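Local coordinates for protein 3'-5'-exonuclease (PDB 3E2V) that probably cuts double-stranded DNA as an endonuclease and trims it from the 3' end as an exonuclease, with magnesium as the likely cofactor, at residues V52-S65 and L81-C93. Numbering follows the deposited sequence. Where two conformers were deposited one is given.
Sequences VKNALVTGSSIAES and LKLYHTIGVHPCC
Thr86, Ser60 and Leu81 bury the most surface where 52-65 and 81-93 run side by side; the first two show how a parallel strand pair is prolonged beyond its regular ladder, the third adds apolar packing at its start. Five backbone bonds zip strands 52-57 and 82-87 together, ending with Thr86 N on Val57 O. Thr86 OG1 stands between its backbone N and carbonyl carbon (chi1 75°) and accepts from Gly59 N at 2.8 Å, while its methyl CG2 lies across Leu56 CD2; Gly160 O of the next strand is a second partner of this hydroxyl. Further on, Ser60 O takes a nearly straight bond from His90 N (2.8 Å), the donor standing above the carbonyl plane, and Ser60 CB packs on His90 CB. At the other end Leu81 lays CD2 against Val52 CG1 (3.7 Å) and Ala55 CB. Ser65, in the first turn of helix 62-75, gives its hydroxyl to Ser61 O and accepts from Gly88 N at 3.2 Å; an alanine here would probably leave that amide without its mate. This is a classic beta-alpha-beta unit of the TatD-type TIM barrel; the loops following its two strands lie at the barrel's C-terminal end, where the magnesium site lies.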
loop_
_atom_site.group_PDB
_atom_site.type_symbol
_atom_site.label_atom_id
_atom_site.label_comp_id
_atom_site.label_asym_id
_atom_site.label_seq_id
_atom_site.Cartn_x
_atom_site.Cartn_y
_atom_site.Cartn_z
ATOM N N VAL A 52 -14.060 -10.152 -3.157
ATOM C CA VAL A 52 -12.984 -9.245 -3.547
ATOM C C VAL A 52 -12.892 -9.240 -5.064
ATOM O O VAL A 52 -12.650 -10.279 -5.692
ATOM C CB VAL A 52 -11.632 -9.597 -2.888
ATOM C CG1 VAL A 52 -10.611 -8.467 -3.122
ATOM C CG2 VAL A 52 -11.822 -9.854 -1.398
ATOM N N LYS A 53 -13.084 -8.060 -5.651
ATOM C CA LYS A 53 -13.115 -7.927 -7.091
ATOM C C LYS A 53 -11.782 -7.469 -7.663
ATOM O O LYS A 53 -11.393 -7.884 -8.752
ATOM C CB LYS A 53 -14.216 -6.950 -7.517
ATOM C CG LYS A 53 -15.585 -7.275 -6.957
ATOM C CD LYS A 53 -16.106 -8.640 -7.410
ATOM C CE LYS A 53 -17.411 -8.947 -6.709
ATOM N NZ LYS A 53 -17.929 -10.284 -7.122
ATOM N N ASN A 54 -11.097 -6.576 -6.953
ATOM C CA ASN A 54 -9.877 -5.946 -7.458
ATOM C C ASN A 54 -8.894 -5.868 -6.299
ATOM O O ASN A 54 -9.320 -5.855 -5.134
ATOM C CB ASN A 54 -10.140 -4.494 -7.893
ATOM C CG ASN A 54 -10.879 -4.367 -9.207
ATOM O OD1 ASN A 54 -10.423 -3.640 -10.102
ATOM N ND2 ASN A 54 -12.015 -5.013 -9.324
ATOM N N ALA A 55 -7.593 -5.828 -6.607
ATOM C CA ALA A 55 -6.605 -5.555 -5.565
ATOM C C ALA A 55 -5.440 -4.811 -6.164
ATOM O O ALA A 55 -5.147 -4.946 -7.353
ATOM C CB ALA A 55 -6.133 -6.841 -4.898
ATOM N N LEU A 56 -4.791 -4.008 -5.325
ATOM C CA LEU A 56 -3.598 -3.286 -5.709
ATOM C C LEU A 56 -2.398 -3.979 -5.070
ATOM O O LEU A 56 -2.313 -4.072 -3.832
ATOM C CB LEU A 56 -3.708 -1.829 -5.232
ATOM C CG LEU A 56 -2.565 -0.888 -5.626
ATOM C CD1 LEU A 56 -2.578 -0.631 -7.139
ATOM C CD2 LEU A 56 -2.736 0.438 -4.882
ATOM N N VAL A 57 -1.490 -4.474 -5.914
ATOM C CA VAL A 57 -0.288 -5.180 -5.461
ATOM C C VAL A 57 0.812 -4.159 -5.207
ATOM O O VAL A 57 1.123 -3.364 -6.071
ATOM C CB VAL A 57 0.155 -6.227 -6.518
ATOM C CG1 VAL A 57 1.457 -6.931 -6.131
ATOM C CG2 VAL A 57 -0.951 -7.257 -6.718
ATOM N N THR A 58 1.356 -4.166 -3.992
ATOM C CA THR A 58 2.354 -3.173 -3.609
ATOM C C THR A 58 3.746 -3.490 -4.124
ATOM O O THR A 58 4.202 -4.646 -4.095
ATOM C CB THR A 58 2.501 -3.085 -2.102
ATOM O OG1 THR A 58 2.699 -4.403 -1.593
ATOM C CG2 THR A 58 1.278 -2.486 -1.476
ATOM N N GLY A 59 4.425 -2.446 -4.604
ATOM C CA GLY A 59 5.853 -2.501 -4.956
ATOM C C GLY A 59 6.608 -1.607 -3.979
ATOM O O GLY A 59 6.132 -0.498 -3.672
ATOM N N SER A 60 7.756 -2.062 -3.475
ATOM C CA SER A 60 8.493 -1.315 -2.430
ATOM C C SER A 60 9.951 -0.969 -2.760
ATOM O O SER A 60 10.652 -0.349 -1.957
ATOM C CB SER A 60 8.430 -2.065 -1.097
ATOM O OG SER A 60 9.116 -3.312 -1.199
ATOM N N SER A 61 10.414 -1.414 -3.923
ATOM C CA SER A 61 11.744 -1.063 -4.428
ATOM C C SER A 61 11.714 -1.199 -5.941
ATOM O O SER A 61 10.696 -1.624 -6.517
ATOM C CB SER A 61 12.817 -1.961 -3.818
ATOM O OG SER A 61 12.666 -3.288 -4.298
ATOM N N ILE A 62 12.799 -0.831 -6.614
ATOM C CA ILE A 62 12.827 -1.042 -8.056
ATOM C C ILE A 62 12.679 -2.546 -8.334
ATOM O O ILE A 62 11.810 -2.965 -9.113
ATOM C CB ILE A 62 14.069 -0.414 -8.749
ATOM C CG1 ILE A 62 14.032 1.114 -8.587
ATOM C CG2 ILE A 62 14.046 -0.771 -10.222
ATOM C CD1 ILE A 62 15.317 1.877 -9.040
ATOM N N ALA A 63 13.484 -3.365 -7.662
ATOM C CA ALA A 63 13.414 -4.814 -7.877
ATOM C C ALA A 63 12.048 -5.393 -7.525
ATOM O O ALA A 63 11.489 -6.210 -8.280
ATOM C CB ALA A 63 14.507 -5.530 -7.108
ATOM N N GLU A 64 11.488 -4.961 -6.399
ATOM C CA GLU A 64 10.188 -5.462 -5.980
ATOM C C GLU A 64 9.067 -4.982 -6.888
ATOM O O GLU A 64 8.093 -5.702 -7.113
ATOM C CB GLU A 64 9.897 -5.074 -4.526
ATOM C CG GLU A 64 10.482 -6.049 -3.531
ATOM C CD GLU A 64 9.686 -7.344 -3.464
ATOM O OE1 GLU A 64 8.499 -7.305 -3.067
ATOM O OE2 GLU A 64 10.247 -8.406 -3.816
ATOM N N SER A 65 9.207 -3.767 -7.417
ATOM C CA SER A 65 8.226 -3.258 -8.363
ATOM C C SER A 65 8.271 -4.093 -9.632
ATOM O O SER A 65 7.227 -4.425 -10.197
ATOM C CB SER A 65 8.475 -1.782 -8.678
ATOM O OG SER A 65 8.245 -0.981 -7.531
ATOM N N LEU A 81 -9.455 -12.128 -9.675
ATOM C CA LEU A 81 -9.412 -10.707 -9.291
ATOM C C LEU A 81 -8.725 -9.909 -10.375
ATOM O O LEU A 81 -7.773 -10.391 -11.002
ATOM C CB LEU A 81 -8.621 -10.496 -7.995
ATOM C CG LEU A 81 -9.338 -10.598 -6.652
ATOM C CD1 LEU A 81 -9.889 -11.985 -6.387
ATOM C CD2 LEU A 81 -8.382 -10.192 -5.544
ATOM N N LYS A 82 -9.189 -8.688 -10.605
ATOM C CA LYS A 82 -8.439 -7.776 -11.442
ATOM C C LYS A 82 -7.326 -7.189 -10.576
ATOM O O LYS A 82 -7.597 -6.557 -9.545
ATOM C CB LYS A 82 -9.329 -6.673 -12.017
ATOM C CG LYS A 82 -8.598 -5.698 -12.922
ATOM C CD LYS A 82 -8.051 -6.365 -14.187
ATOM C CE LYS A 82 -7.177 -5.415 -14.987
ATOM N NZ LYS A 82 -6.198 -6.152 -15.843
ATOM N N LEU A 83 -6.081 -7.427 -10.986
ATOM C CA LEU A 83 -4.931 -6.954 -10.232
ATOM C C LEU A 83 -4.272 -5.773 -10.898
ATOM O O LEU A 83 -3.980 -5.780 -12.103
ATOM C CB LEU A 83 -3.914 -8.067 -10.065
ATOM C CG LEU A 83 -4.390 -9.304 -9.299
ATOM C CD1 LEU A 83 -3.315 -10.370 -9.298
ATOM C CD2 LEU A 83 -4.776 -8.964 -7.879
ATOM N N TYR A 84 -4.046 -4.752 -10.076
ATOM C CA TYR A 84 -3.227 -3.609 -10.437
ATOM C C TYR A 84 -1.999 -3.584 -9.548
ATOM O O TYR A 84 -1.907 -4.359 -8.612
ATOM C CB TYR A 84 -4.038 -2.314 -10.327
ATOM C CG TYR A 84 -5.285 -2.359 -11.180
ATOM C CD1 TYR A 84 -5.189 -2.398 -12.565
ATOM C CD2 TYR A 84 -6.541 -2.390 -10.602
ATOM C CE1 TYR A 84 -6.326 -2.453 -13.364
ATOM C CE2 TYR A 84 -7.692 -2.453 -11.392
ATOM C CZ TYR A 84 -7.577 -2.484 -12.765
ATOM O OH TYR A 84 -8.725 -2.543 -13.534
ATOM N N HIS A 85 -1.024 -2.729 -9.856
ATOM C CA HIS A 85 0.138 -2.630 -8.974
ATOM C C HIS A 85 0.720 -1.227 -8.918
ATOM O O HIS A 85 0.389 -0.342 -9.738
ATOM C CB HIS A 85 1.222 -3.612 -9.412
ATOM C CG HIS A 85 1.854 -3.225 -10.708
ATOM N ND1 HIS A 85 2.929 -2.368 -10.772
ATOM C CD2 HIS A 85 1.504 -3.496 -11.989
ATOM C CE1 HIS A 85 3.260 -2.177 -12.039
ATOM N NE2 HIS A 85 2.415 -2.856 -12.795
ATOM N N THR A 86 1.611 -1.042 -7.950
ATOM C CA THR A 86 2.324 0.220 -7.821
ATOM C C THR A 86 3.752 0.052 -8.334
ATOM O O THR A 86 4.215 -1.076 -8.600
ATOM C CB THR A 86 2.373 0.688 -6.325
ATOM O OG1 THR A 86 3.336 -0.101 -5.606
ATOM C CG2 THR A 86 1.016 0.529 -5.648
ATOM N N ILE A 87 4.437 1.194 -8.484
ATOM C CA ILE A 87 5.888 1.275 -8.719
ATOM C C ILE A 87 6.445 2.396 -7.863
ATOM O O ILE A 87 5.946 3.517 -7.894
ATOM C CB ILE A 87 6.222 1.582 -10.187
ATOM C CG1 ILE A 87 5.673 0.484 -11.109
ATOM C CG2 ILE A 87 7.750 1.763 -10.356
ATOM C CD1 ILE A 87 5.854 0.791 -12.604
ATOM N N GLY A 88 7.484 2.086 -7.109
ATOM C CA GLY A 88 8.092 3.078 -6.215
ATOM C C GLY A 88 9.093 2.445 -5.286
ATOM O O GLY A 88 9.220 1.229 -5.248
ATOM N N VAL A 89 9.821 3.285 -4.552
ATOM C CA VAL A 89 10.809 2.801 -3.572
ATOM C C VAL A 89 10.451 3.298 -2.178
ATOM O O VAL A 89 10.382 4.501 -1.942
ATOM C CB VAL A 89 12.255 3.221 -3.933
ATOM C CG1 VAL A 89 13.261 2.605 -2.973
ATOM C CG2 VAL A 89 12.573 2.793 -5.351
ATOM N N HIS A 90 10.194 2.350 -1.288
ATOM C CA HIS A 90 9.722 2.567 0.080
ATOM C C HIS A 90 10.900 3.056 0.924
ATOM O O HIS A 90 12.051 2.778 0.596
ATOM C CB HIS A 90 9.226 1.180 0.516
ATOM C CG HIS A 90 8.670 1.062 1.893
ATOM N ND1 HIS A 90 9.440 1.144 3.030
ATOM C CD2 HIS A 90 7.433 0.702 2.307
ATOM C CE1 HIS A 90 8.690 0.904 4.092
ATOM N NE2 HIS A 90 7.472 0.613 3.678
ATOM N N PRO A 91 10.620 3.805 2.002
ATOM C CA PRO A 91 11.711 4.242 2.873
ATOM C C PRO A 91 12.633 3.098 3.362
ATOM O O PRO A 91 13.823 3.370 3.605
ATOM C CB PRO A 91 10.980 4.951 4.032
ATOM C CG PRO A 91 9.535 4.504 3.908
ATOM C CD PRO A 91 9.318 4.340 2.441
ATOM N N CYS A 92 12.133 1.855 3.453
ATOM C CA CYS A 92 12.944 0.645 3.773
ATOM C C CYS A 92 14.160 0.545 2.889
ATOM O O CYS A 92 15.183 -0.033 3.260
ATOM C CB CYS A 92 12.162 -0.673 3.508
ATOM S SG CYS A 92 11.603 -0.959 1.743
ATOM N N CYS A 93 14.018 1.051 1.673
ATOM C CA CYS A 93 14.804 0.543 0.571
ATOM C C CYS A 93 15.495 1.637 -0.209
ATOM O O CYS A 93 16.075 1.371 -1.271
ATOM C CB CYS A 93 13.881 -0.282 -0.327
ATOM S SG CYS A 93 13.143 -1.745 0.567
#